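Long-range contact in putative thiol-disulfide oxidoreductase (Bacteroides vulgatus, PDB 4GRF), which probably acts as a thiol-disulfide oxidoreductase through its thioredoxin domain, the part crystallised here, which carries a CxxC disulfide: residues Thr64-Trp77 and Trp88-Leu102. Numbering follows the deposited sequence.
Sequences TIYGVSTDRREEDW and WNQVLLQKDDVKDVL. With SO4 (sulfate ion), chain E.
A methylene sits almost exactly over the centre of an indole: Leu92 CB lies 3.6 Å from the centroid of the six-membered ring of Trp77, a CH-pi contact. Trp77 swings its ring back over the strand by holding CG anti to the backbone N (chi1 174°). From Leu92, CD2 runs on to CE3 of the indole and to the first turn of the helix at Glu74, while CD1 reaches the Asp71 carbonyl. At the indole edge, NE1 donates to a water in the ring plane, 2.9 Å away, and the same water lies 2.7 Å from Val91 O and 2.8 Å from Gln90 OE1. With an alanine here instead of Trp77, Leu92 would probably lose its aromatic cover and this water the indole N-H it accepts from.

Beneath the ring, strands 64-69 and 89-92 run parallel, their axes 19° apart. Gly67 and Ser69 alternate as donor and acceptor with Asn89, Val91 and Leu93; the bond from Val91 N to Gly67 O is nearly straight, 177° at the hydrogen. Gly67 has no side chain, and Gln90 OE1 comes to 3.4 Å from its CA; a CB there would clash. Gln90 NE2 is hydrogen-bonded to Ser86 O. On the other face Val91 presses its methyls against the Tyr66 ring. Near the start, Ile65 CG2 lies over the five-membered ring of Trp88, 3.5 Å from its centroid. A sulfate, probably from the crystallisation liquor, takes bonds from Thr64 OG1 and, at 2.9 Å to its O4, from Asn89 ND2.

Strand 63-69, helix 74-84 and strand 89-92 make a beta-alpha-beta unit of the thioredoxin fold: strand 89-92 edges the mixed sheet, strand 63-69 pairs inward with strand 31-37, and helix 48-58 packs on Ile65 and Trp88. Helix 95-104 follows, its Val98 CG1 4.1 Å from Thr70 CG2.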
ATOM      1  N   THR A  64       9.317  -1.455  -3.042  1.00 17.96           N
ATOM      2  CA  THR A  64       8.117  -1.668  -3.833  1.00 18.21           C
ATOM      3  C   THR A  64       6.883  -1.003  -3.185  1.00 14.84           C
ATOM      4  O   THR A  64       6.953  -0.437  -2.095  1.00 17.18           O
ATOM      5  CB  THR A  64       7.865  -3.162  -4.124  1.00 23.86           C
ATOM      6  OG1 THR A  64       6.868  -3.292  -5.144  1.00 22.05           O
ATOM      7  CG2 THR A  64       7.450  -3.924  -2.872  1.00 24.11           C
ATOM      8  N   ILE A  65       5.772  -1.041  -3.911  1.00 16.18           N
ATOM      9  CA  ILE A  65       4.495  -0.591  -3.372  1.00 15.36           C
ATOM     10  C   ILE A  65       3.561  -1.779  -3.331  1.00 12.65           C
ATOM     11  O   ILE A  65       3.459  -2.573  -4.292  1.00 16.38           O
ATOM     12  CB  ILE A  65       3.876   0.554  -4.209  1.00 16.81           C
ATOM     13  CG1 ILE A  65       4.861   1.748  -4.302  1.00 16.46           C
ATOM     14  CG2 ILE A  65       2.522   0.964  -3.632  1.00 20.97           C
ATOM     15  CD1 ILE A  65       4.386   2.910  -5.165  1.00 20.62           C
ATOM     16  N   TYR A  66       2.883  -1.907  -2.190  1.00 14.98           N
ATOM     17  CA  TYR A  66       1.898  -2.945  -1.942  1.00 15.22           C
ATOM     18  C   TYR A  66       0.551  -2.253  -1.707  1.00 16.07           C
ATOM     19  O   TYR A  66       0.315  -1.607  -0.673  1.00 16.47           O
ATOM     20  CB  TYR A  66       2.329  -3.763  -0.725  1.00 16.15           C
ATOM     21  CG  TYR A  66       1.455  -4.945  -0.309  1.00 15.96           C
ATOM     22  CD1 TYR A  66       1.212  -6.012  -1.161  1.00 15.35           C
ATOM     23  CD2 TYR A  66       0.963  -5.026   0.985  1.00 15.36           C
ATOM     24  CE1 TYR A  66       0.460  -7.101  -0.751  1.00 15.72           C
ATOM     25  CE2 TYR A  66       0.209  -6.098   1.404  1.00 17.04           C
ATOM     26  CZ  TYR A  66      -0.035  -7.141   0.545  1.00 17.85           C
ATOM     27  OH  TYR A  66      -0.785  -8.209   0.979  1.00 17.04           O
ATOM     28  N   GLY A  67      -0.321  -2.324  -2.709  1.00 15.67           N
ATOM     29  CA  GLY A  67      -1.630  -1.708  -2.592  1.00 18.35           C
ATOM     30  C   GLY A  67      -2.645  -2.694  -2.056  1.00 15.32           C
ATOM     31  O   GLY A  67      -2.707  -3.854  -2.507  1.00 16.83           O
ATOM     32  N   VAL A  68      -3.425  -2.232  -1.076  1.00 17.47           N
ATOM     33  CA  VAL A  68      -4.369  -3.062  -0.350  1.00 14.15           C
ATOM     34  C   VAL A  68      -5.743  -2.445  -0.414  1.00 16.22           C
ATOM     35  O   VAL A  68      -5.978  -1.400   0.188  1.00 16.98           O
ATOM     36  CB  VAL A  68      -3.937  -3.228   1.118  1.00 18.75           C
ATOM     37  CG1 VAL A  68      -4.903  -4.137   1.861  1.00 20.93           C
ATOM     38  CG2 VAL A  68      -2.517  -3.750   1.194  1.00 16.71           C
ATOM     39  N   SER A  69      -6.643  -3.061  -1.192  1.00 15.78           N
ATOM     40  CA  SER A  69      -7.999  -2.522  -1.344  1.00 15.37           C
ATOM     41  C   SER A  69      -9.022  -3.227  -0.493  1.00 19.88           C
ATOM     42  O   SER A  69      -8.976  -4.449  -0.312  1.00 19.06           O
ATOM     43  CB  SER A  69      -8.461  -2.570  -2.802  1.00 18.51           C
ATOM     44  OG  SER A  69      -9.822  -2.180  -2.929  1.00 19.30           O
ATOM     45  N   THR A  70      -9.953  -2.423   0.005  1.00 17.78           N
ATOM     46  CA  THR A  70     -11.099  -2.886   0.754  1.00 19.86           C
ATOM     47  C   THR A  70     -12.375  -2.888  -0.102  1.00 22.98           C
ATOM     48  O   THR A  70     -13.473  -3.013   0.414  1.00 21.80           O
ATOM     49  CB  THR A  70     -11.350  -1.985   1.970  1.00 20.71           C
ATOM     50  OG1 THR A  70     -11.630  -0.654   1.540  1.00 21.90           O
ATOM     51  CG2 THR A  70     -10.155  -1.968   2.905  1.00 21.02           C
ATOM     52  N   ASP A  71     -12.232  -2.776  -1.403  1.00 21.55           N
ATOM     53  CA  ASP A  71     -13.396  -2.735  -2.292  1.00 21.91           C
ATOM     54  C   ASP A  71     -14.332  -3.934  -2.091  1.00 21.55           C
ATOM     55  O   ASP A  71     -13.891  -5.085  -2.065  1.00 23.39           O
ATOM     56  CB  ASP A  71     -12.936  -2.704  -3.748  1.00 20.83           C
ATOM     57  CG  ASP A  71     -12.730  -1.296  -4.252  1.00 25.24           C
ATOM     58  OD1 ASP A  71     -13.736  -0.572  -4.359  1.00 26.09           O
ATOM     59  OD2 ASP A  71     -11.578  -0.940  -4.547  1.00 21.45           O
ATOM     60  N   ARG A  72     -15.636  -3.652  -1.965  1.00 22.58           N
ATOM     61  CA  ARG A  72     -16.632  -4.705  -1.836  1.00 27.63           C
ATOM     62  C   ARG A  72     -16.813  -5.425  -3.169  1.00 28.02           C
ATOM     63  O   ARG A  72     -17.110  -6.620  -3.205  1.00 31.43           O
ATOM     64  CB  ARG A  72     -17.977  -4.128  -1.366  1.00 35.68           C
ATOM     65  CG  ARG A  72     -17.941  -3.500   0.026  1.00 49.51           C
ATOM     66  CD  ARG A  72     -19.232  -3.753   0.802  1.00 76.66           C
ATOM     67  NE  ARG A  72     -20.334  -4.195  -0.053  1.00 85.07           N
ATOM     68  CZ  ARG A  72     -20.848  -5.424  -0.039  1.00101.79           C
ATOM     69  NH1 ARG A  72     -20.369  -6.340   0.793  1.00 83.19           N
ATOM     70  NH2 ARG A  72     -21.846  -5.740  -0.854  1.00 82.06           N
ATOM     71  N   ARG A  73     -16.584  -4.718  -4.255  1.00 23.78           N
ATOM     72  CA  ARG A  73     -16.702  -5.333  -5.551  1.00 24.20           C
ATOM     73  C   ARG A  73     -15.406  -5.391  -6.328  1.00 22.61           C
ATOM     74  O   ARG A  73     -14.792  -4.400  -6.601  1.00 22.54           O
ATOM     75  CB  ARG A  73     -17.748  -4.614  -6.371  1.00 36.04           C
ATOM     76  CG  ARG A  73     -19.086  -4.570  -5.690  1.00 47.19           C
ATOM     77  CD  ARG A  73     -20.188  -4.296  -6.677  1.00 78.32           C
ATOM     78  NE  ARG A  73     -20.125  -2.944  -7.197  1.00103.73           N
ATOM     79  CZ  ARG A  73     -20.226  -2.638  -8.482  1.00 99.35           C
ATOM     80  NH1 ARG A  73     -20.412  -3.596  -9.383  1.00100.70           N
ATOM     81  NH2 ARG A  73     -20.156  -1.373  -8.872  1.00106.63           N
ATOM     82  N   GLU A  74     -15.055  -6.591  -6.726  1.00 25.41           N
ATOM     83  CA  GLU A  74     -13.858  -6.832  -7.488  1.00 26.49           C
ATOM     84  C   GLU A  74     -13.838  -6.014  -8.777  1.00 24.90           C
ATOM     85  O   GLU A  74     -12.796  -5.488  -9.178  1.00 24.44           O
ATOM     86  CB  GLU A  74     -13.754  -8.325  -7.788  1.00 31.59           C
ATOM     87  CG  GLU A  74     -12.471  -8.763  -8.448  1.00 45.25           C
ATOM     88  CD  GLU A  74     -12.412 -10.271  -8.585  1.00 56.04           C
ATOM     89  OE1 GLU A  74     -12.226 -10.760  -9.719  1.00 78.50           O
ATOM     90  OE2 GLU A  74     -12.576 -10.961  -7.556  1.00 51.25           O
ATOM     91  N   GLU A  75     -14.994  -5.858  -9.417  1.00 23.65           N
ATOM     92  CA  GLU A  75     -15.071  -5.107 -10.664  0.50 23.65           C
ATOM     93  C   GLU A  75     -14.649  -3.652 -10.471  1.00 24.97           C
ATOM     94  O   GLU A  75     -13.959  -3.093 -11.308  1.00 25.80           O
ATOM     95  CB  GLU A  75     -16.492  -5.169 -11.244  0.50 30.26           C
ATOM     96  CG  GLU A  75     -17.601  -4.932 -10.230  0.50 35.32           C
ATOM     97  CD  GLU A  75     -18.977  -5.277 -10.777  0.50 49.94           C
ATOM     98  OE1 GLU A  75     -19.538  -6.321 -10.369  0.50 46.72           O
ATOM     99  OE2 GLU A  75     -19.495  -4.511 -11.619  0.50 43.58           O
ATOM    100  N   ASP A  76     -15.082  -3.046  -9.360  1.00 25.24           N
ATOM    101  CA  ASP A  76     -14.756  -1.648  -9.059  1.00 22.34           C
ATOM    102  C   ASP A  76     -13.249  -1.468  -8.860  1.00 21.71           C
ATOM    103  O   ASP A  76     -12.653  -0.489  -9.333  1.00 23.67           O
ATOM    104  CB  ASP A  76     -15.469  -1.149  -7.793  1.00 22.68           C
ATOM    105  CG  ASP A  76     -16.974  -1.046  -7.940  1.00 37.19           C
ATOM    106  OD1 ASP A  76     -17.482  -0.976  -9.074  1.00 34.99           O
ATOM    107  OD2 ASP A  76     -17.643  -1.013  -6.883  1.00 34.80           O
ATOM    108  N   TRP A  77     -12.655  -2.417  -8.143  1.00 20.50           N
ATOM    109  CA  TRP A  77     -11.215  -2.453  -7.896  1.00 21.46           C
ATOM    110  C   TRP A  77     -10.418  -2.530  -9.202  1.00 19.74           C
ATOM    111  O   TRP A  77      -9.507  -1.731  -9.442  1.00 21.21           O
ATOM    112  CB  TRP A  77     -10.928  -3.651  -7.002  1.00 21.94           C
ATOM    113  CG  TRP A  77      -9.515  -3.966  -6.733  1.00 20.98           C
ATOM    114  CD1 TRP A  77      -8.597  -3.157  -6.110  1.00 22.95           C
ATOM    115  CD2 TRP A  77      -8.830  -5.200  -7.027  1.00 18.62           C
ATOM    116  NE1 TRP A  77      -7.395  -3.806  -6.014  1.00 20.53           N
ATOM    117  CE2 TRP A  77      -7.508  -5.061  -6.558  1.00 20.46           C
ATOM    118  CE3 TRP A  77      -9.207  -6.408  -7.628  1.00 21.45           C
ATOM    119  CZ2 TRP A  77      -6.556  -6.074  -6.690  1.00 19.01           C
ATOM    120  CZ3 TRP A  77      -8.254  -7.425  -7.749  1.00 25.36           C
ATOM    121  CH2 TRP A  77      -6.943  -7.241  -7.288  1.00 23.85           C
ATOM    122  N   TRP A  88       1.533  -1.571  -9.658  1.00 22.17           N
ATOM    123  CA  TRP A  88       2.481  -2.144  -8.729  1.00 19.06           C
ATOM    124  C   TRP A  88       1.826  -3.394  -8.125  1.00 22.63           C
ATOM    125  O   TRP A  88       0.921  -3.952  -8.735  1.00 23.63           O
ATOM    126  CB  TRP A  88       2.908  -1.099  -7.666  1.00 21.10           C
ATOM    127  CG  TRP A  88       1.763  -0.278  -7.102  1.00 20.25           C
ATOM    128  CD1 TRP A  88       0.873  -0.659  -6.126  1.00 22.02           C
ATOM    129  CD2 TRP A  88       1.386   1.057  -7.491  1.00 20.01           C
ATOM    130  NE1 TRP A  88      -0.027   0.373  -5.884  1.00 20.99           N
ATOM    131  CE2 TRP A  88       0.281   1.429  -6.706  1.00 20.26           C
ATOM    132  CE3 TRP A  88       1.904   1.978  -8.408  1.00 23.83           C
ATOM    133  CZ2 TRP A  88      -0.328   2.681  -6.823  1.00 22.59           C
ATOM    134  CZ3 TRP A  88       1.272   3.214  -8.543  1.00 24.25           C
ATOM    135  CH2 TRP A  88       0.190   3.555  -7.737  1.00 20.46           C
ATOM    136  N   ASN A  89       2.270  -3.861  -6.965  1.00 21.56           N
ATOM    137  CA  ASN A  89       1.659  -5.057  -6.386  1.00 16.93           C
ATOM    138  C   ASN A  89       0.320  -4.655  -5.786  1.00 22.53           C
ATOM    139  O   ASN A  89       0.287  -3.955  -4.784  1.00 28.89           O
ATOM    140  CB  ASN A  89       2.563  -5.627  -5.296  1.00 18.08           C
ATOM    141  CG  ASN A  89       3.873  -6.136  -5.851  1.00 24.23           C
ATOM    142  OD1 ASN A  89       3.908  -7.181  -6.507  1.00 25.03           O
ATOM    143  ND2 ASN A  89       4.948  -5.412  -5.603  1.00 24.11           N
ATOM    144  N   GLN A  90      -0.766  -5.077  -6.407  1.00 23.13           N
ATOM    145  CA  GLN A  90      -2.107  -4.730  -5.952  1.00 17.87           C
ATOM    146  C   GLN A  90      -2.855  -5.960  -5.468  1.00 19.00           C
ATOM    147  O   GLN A  90      -3.030  -6.928  -6.237  1.00 20.60           O
ATOM    148  CB  GLN A  90      -2.899  -4.123  -7.119  1.00 18.97           C
ATOM    149  CG  GLN A  90      -2.380  -2.792  -7.640  1.00 20.78           C
ATOM    150  CD  GLN A  90      -2.829  -1.615  -6.792  1.00 17.68           C
ATOM    151  OE1 GLN A  90      -3.130  -1.755  -5.605  1.00 18.11           O
ATOM    152  NE2 GLN A  90      -2.850  -0.428  -7.397  1.00 21.71           N
ATOM    153  N   VAL A  91      -3.340  -5.926  -4.228  1.00 17.43           N
ATOM    154  CA  VAL A  91      -4.183  -7.001  -3.732  1.00 16.63           C
ATOM    155  C   VAL A  91      -5.536  -6.489  -3.273  1.00 17.49           C
ATOM    156  O   VAL A  91      -5.685  -5.337  -2.876  1.00 16.91           O
ATOM    157  CB  VAL A  91      -3.552  -7.808  -2.580  1.00 18.40           C
ATOM    158  CG1 VAL A  91      -2.255  -8.449  -3.038  1.00 23.11           C
ATOM    159  CG2 VAL A  91      -3.367  -6.949  -1.325  1.00 16.92           C
ATOM    160  N   LEU A  92      -6.516  -7.386  -3.340  1.00 18.10           N
ATOM    161  CA  LEU A  92      -7.848  -7.151  -2.813  1.00 18.04           C
ATOM    162  C   LEU A  92      -8.079  -8.052  -1.616  1.00 18.15           C
ATOM    163  O   LEU A  92      -7.910  -9.281  -1.708  1.00 19.41           O
ATOM    164  CB  LEU A  92      -8.878  -7.463  -3.898  1.00 20.49           C
ATOM    165  CG  LEU A  92     -10.341  -7.245  -3.535  1.00 18.94           C
ATOM    166  CD1 LEU A  92     -10.606  -5.786  -3.208  1.00 18.48           C
ATOM    167  CD2 LEU A  92     -11.233  -7.708  -4.678  1.00 22.31           C
ATOM    168  N   LEU A  93      -8.476  -7.447  -0.506  1.00 21.47           N
ATOM    169  CA  LEU A  93      -8.778  -8.195   0.720  1.00 20.29           C
ATOM    170  C   LEU A  93     -10.049  -9.018   0.513  1.00 21.07           C
ATOM    171  O   LEU A  93     -11.018  -8.565  -0.116  1.00 23.44           O
ATOM    172  CB  LEU A  93      -8.950  -7.270   1.905  1.00 20.70           C
ATOM    173  CG  LEU A  93      -7.698  -6.500   2.330  1.00 21.45           C
ATOM    174  CD1 LEU A  93      -8.009  -5.565   3.492  1.00 19.75           C
ATOM    175  CD2 LEU A  93      -6.569  -7.456   2.670  1.00 22.65           C
ATOM    176  N   GLN A  94     -10.034 -10.234   1.013  1.00 22.07           N
ATOM    177  CA  GLN A  94     -11.275 -11.007   1.029  1.00 25.30           C
ATOM    178  C   GLN A  94     -12.181 -10.392   2.087  1.00 26.60           C
ATOM    179  O   GLN A  94     -11.712  -9.860   3.099  1.00 27.58           O
ATOM    180  CB  GLN A  94     -10.973 -12.472   1.273  1.00 30.89           C
ATOM    181  CG  GLN A  94      -9.892 -12.972   0.330  1.00 49.31           C
ATOM    182  CD  GLN A  94      -9.997 -14.449   0.023  1.00 59.40           C
ATOM    183  OE1 GLN A  94      -9.006 -15.170   0.070  1.00 46.76           O
ATOM    184  NE2 GLN A  94     -11.199 -14.905  -0.298  1.00 60.55           N
ATOM    185  N   LYS A  95     -13.487 -10.435   1.822  1.00 30.90           N
ATOM    186  CA  LYS A  95     -14.501  -9.835   2.686  1.00 28.07           C
ATOM    187  C   LYS A  95     -14.256 -10.125   4.164  1.00 26.44           C
ATOM    188  O   LYS A  95     -14.318  -9.223   4.992  1.00 33.54           O
ATOM    189  CB  LYS A  95     -15.879 -10.376   2.274  1.00 34.67           C
ATOM    190  CG  LYS A  95     -17.060  -9.903   3.104  1.00 56.29           C
ATOM    191  CD  LYS A  95     -18.346 -10.517   2.558  1.00 72.40           C
ATOM    192  CE  LYS A  95     -19.377 -10.761   3.646  1.00 65.76           C
ATOM    193  NZ  LYS A  95     -19.872  -9.488   4.235  1.00 67.96           N
ATOM    194  N   ASP A  96     -13.970 -11.385   4.473  1.00 32.13           N
ATOM    195  CA  ASP A  96     -13.826 -11.828   5.860  1.00 42.26           C
ATOM    196  C   ASP A  96     -12.550 -11.342   6.515  1.00 38.53           C
ATOM    197  O   ASP A  96     -12.329 -11.610   7.690  1.00 35.84           O
ATOM    198  CB  ASP A  96     -13.852 -13.354   5.935  1.00 56.55           C
ATOM    199  CG  ASP A  96     -15.259 -13.917   5.867  1.00 89.23           C
ATOM    200  OD1 ASP A  96     -16.228 -13.122   5.852  1.00 76.34           O
ATOM    201  OD2 ASP A  96     -15.395 -15.159   5.833  1.00127.07           O
ATOM    202  N   ASP A  97     -11.704 -10.644   5.763  1.00 32.09           N
ATOM    203  CA  ASP A  97     -10.424 -10.159   6.304  1.00 27.00           C
ATOM    204  C   ASP A  97     -10.386  -8.648   6.459  1.00 25.30           C
ATOM    205  O   ASP A  97      -9.532  -8.120   7.165  1.00 26.58           O
ATOM    206  CB  ASP A  97      -9.266 -10.575   5.417  1.00 28.52           C
ATOM    207  CG  ASP A  97      -8.979 -12.050   5.488  1.00 49.52           C
ATOM    208  OD1 ASP A  97      -9.260 -12.687   6.537  1.00 38.05           O
ATOM    209  OD2 ASP A  97      -8.466 -12.570   4.483  1.00 41.45           O
ATOM    210  N   VAL A  98     -11.313  -7.952   5.805  1.00 25.71           N
ATOM    211  CA  VAL A  98     -11.282  -6.498   5.803  1.00 25.53           C
ATOM    212  C   VAL A  98     -11.297  -5.879   7.199  1.00 27.61           C
ATOM    213  O   VAL A  98     -10.465  -5.044   7.522  1.00 26.54           O
ATOM    214  CB  VAL A  98     -12.465  -5.926   5.013  1.00 24.80           C
ATOM    215  CG1 VAL A  98     -12.571  -4.419   5.221  1.00 27.29           C
ATOM    216  CG2 VAL A  98     -12.313  -6.264   3.535  1.00 29.39           C
ATOM    217  N   LYS A  99     -12.261  -6.273   8.026  1.00 25.25           N
ATOM    218  CA  LYS A  99     -12.372  -5.692   9.349  1.00 31.95           C
ATOM    219  C   LYS A  99     -11.120  -5.980  10.189  1.00 21.45           C
ATOM    220  O   LYS A  99     -10.617  -5.093  10.869  1.00 26.48           O
ATOM    221  CB  LYS A  99     -13.627  -6.215  10.053  1.00 39.26           C
ATOM    222  CG  LYS A  99     -14.002  -5.438  11.306  1.00 73.91           C
ATOM    223  CD  LYS A  99     -15.290  -5.963  11.920  1.00 80.73           C
ATOM    224  CE  LYS A  99     -15.576  -5.299  13.254  1.00 92.84           C
ATOM    225  NZ  LYS A  99     -16.701  -5.959  13.970  1.00 81.96           N
ATOM    226  N   ASP A 100     -10.615  -7.204  10.121  1.00 23.99           N
ATOM    227  CA  ASP A 100      -9.430  -7.582  10.903  1.00 27.97           C
ATOM    228  C   ASP A 100      -8.201  -6.746  10.528  1.00 27.12           C
ATOM    229  O   ASP A 100      -7.441  -6.323  11.390  1.00 25.07           O
ATOM    230  CB  ASP A 100      -9.100  -9.058  10.713  1.00 31.65           C
ATOM    231  CG  ASP A 100     -10.165  -9.965  11.286  1.00 55.05           C
ATOM    232  OD1 ASP A 100     -10.746  -9.610  12.339  1.00 42.34           O
ATOM    233  OD2 ASP A 100     -10.423 -11.025  10.677  1.00 50.22           O
ATOM    234  N   VAL A 101      -8.003  -6.529   9.232  1.00 25.35           N
ATOM    235  CA  VAL A 101      -6.864  -5.747   8.768  1.00 27.24           C
ATOM    236  C   VAL A 101      -6.987  -4.297   9.212  1.00 19.95           C
ATOM    237  O   VAL A 101      -6.035  -3.725   9.754  1.00 23.66           O
ATOM    238  CB  VAL A 101      -6.699  -5.857   7.228  1.00 22.78           C
ATOM    239  CG1 VAL A 101      -5.658  -4.870   6.731  1.00 23.04           C
ATOM    240  CG2 VAL A 101      -6.291  -7.275   6.866  1.00 27.34           C
ATOM    241  N   LEU A 102      -8.139  -3.671   8.958  1.00 23.41           N
ATOM    242  CA  LEU A 102      -8.343  -2.297   9.373  1.00 26.52           C
ATOM    243  C   LEU A 102      -8.180  -2.114  10.869  1.00 23.02           C
ATOM    244  O   LEU A 102      -7.593  -1.132  11.310  1.00 22.23           O
ATOM    245  CB  LEU A 102      -9.707  -1.786   8.951  1.00 25.16           C
ATOM    246  CG  LEU A 102      -9.889  -1.746   7.432  1.00 31.21           C
ATOM    247  CD1 LEU A 102     -11.272  -1.236   7.096  1.00 31.56           C
ATOM    248  CD2 LEU A 102      -8.825  -0.875   6.771  1.00 34.51           C
TER
HETATM  249  S   SO4 E 504       8.041  -5.659  -7.619  1.00 47.62           S
HETATM  250  O1  SO4 E 504       9.462  -6.030  -7.813  1.00 70.93           O
HETATM  251  O2  SO4 E 504       7.964  -4.203  -7.317  1.00 36.26           O
HETATM  252  O3  SO4 E 504       7.270  -5.951  -8.851  1.00 61.39           O
HETATM  253  O4  SO4 E 504       7.484  -6.474  -6.507  1.00 39.57           O
HETATM  254  O   HOH W   1     -12.603  -6.083   0.063  1.00 33.32           O
HETATM  255  O   HOH W   2      -5.186  -3.093  -4.312  1.00 16.77           O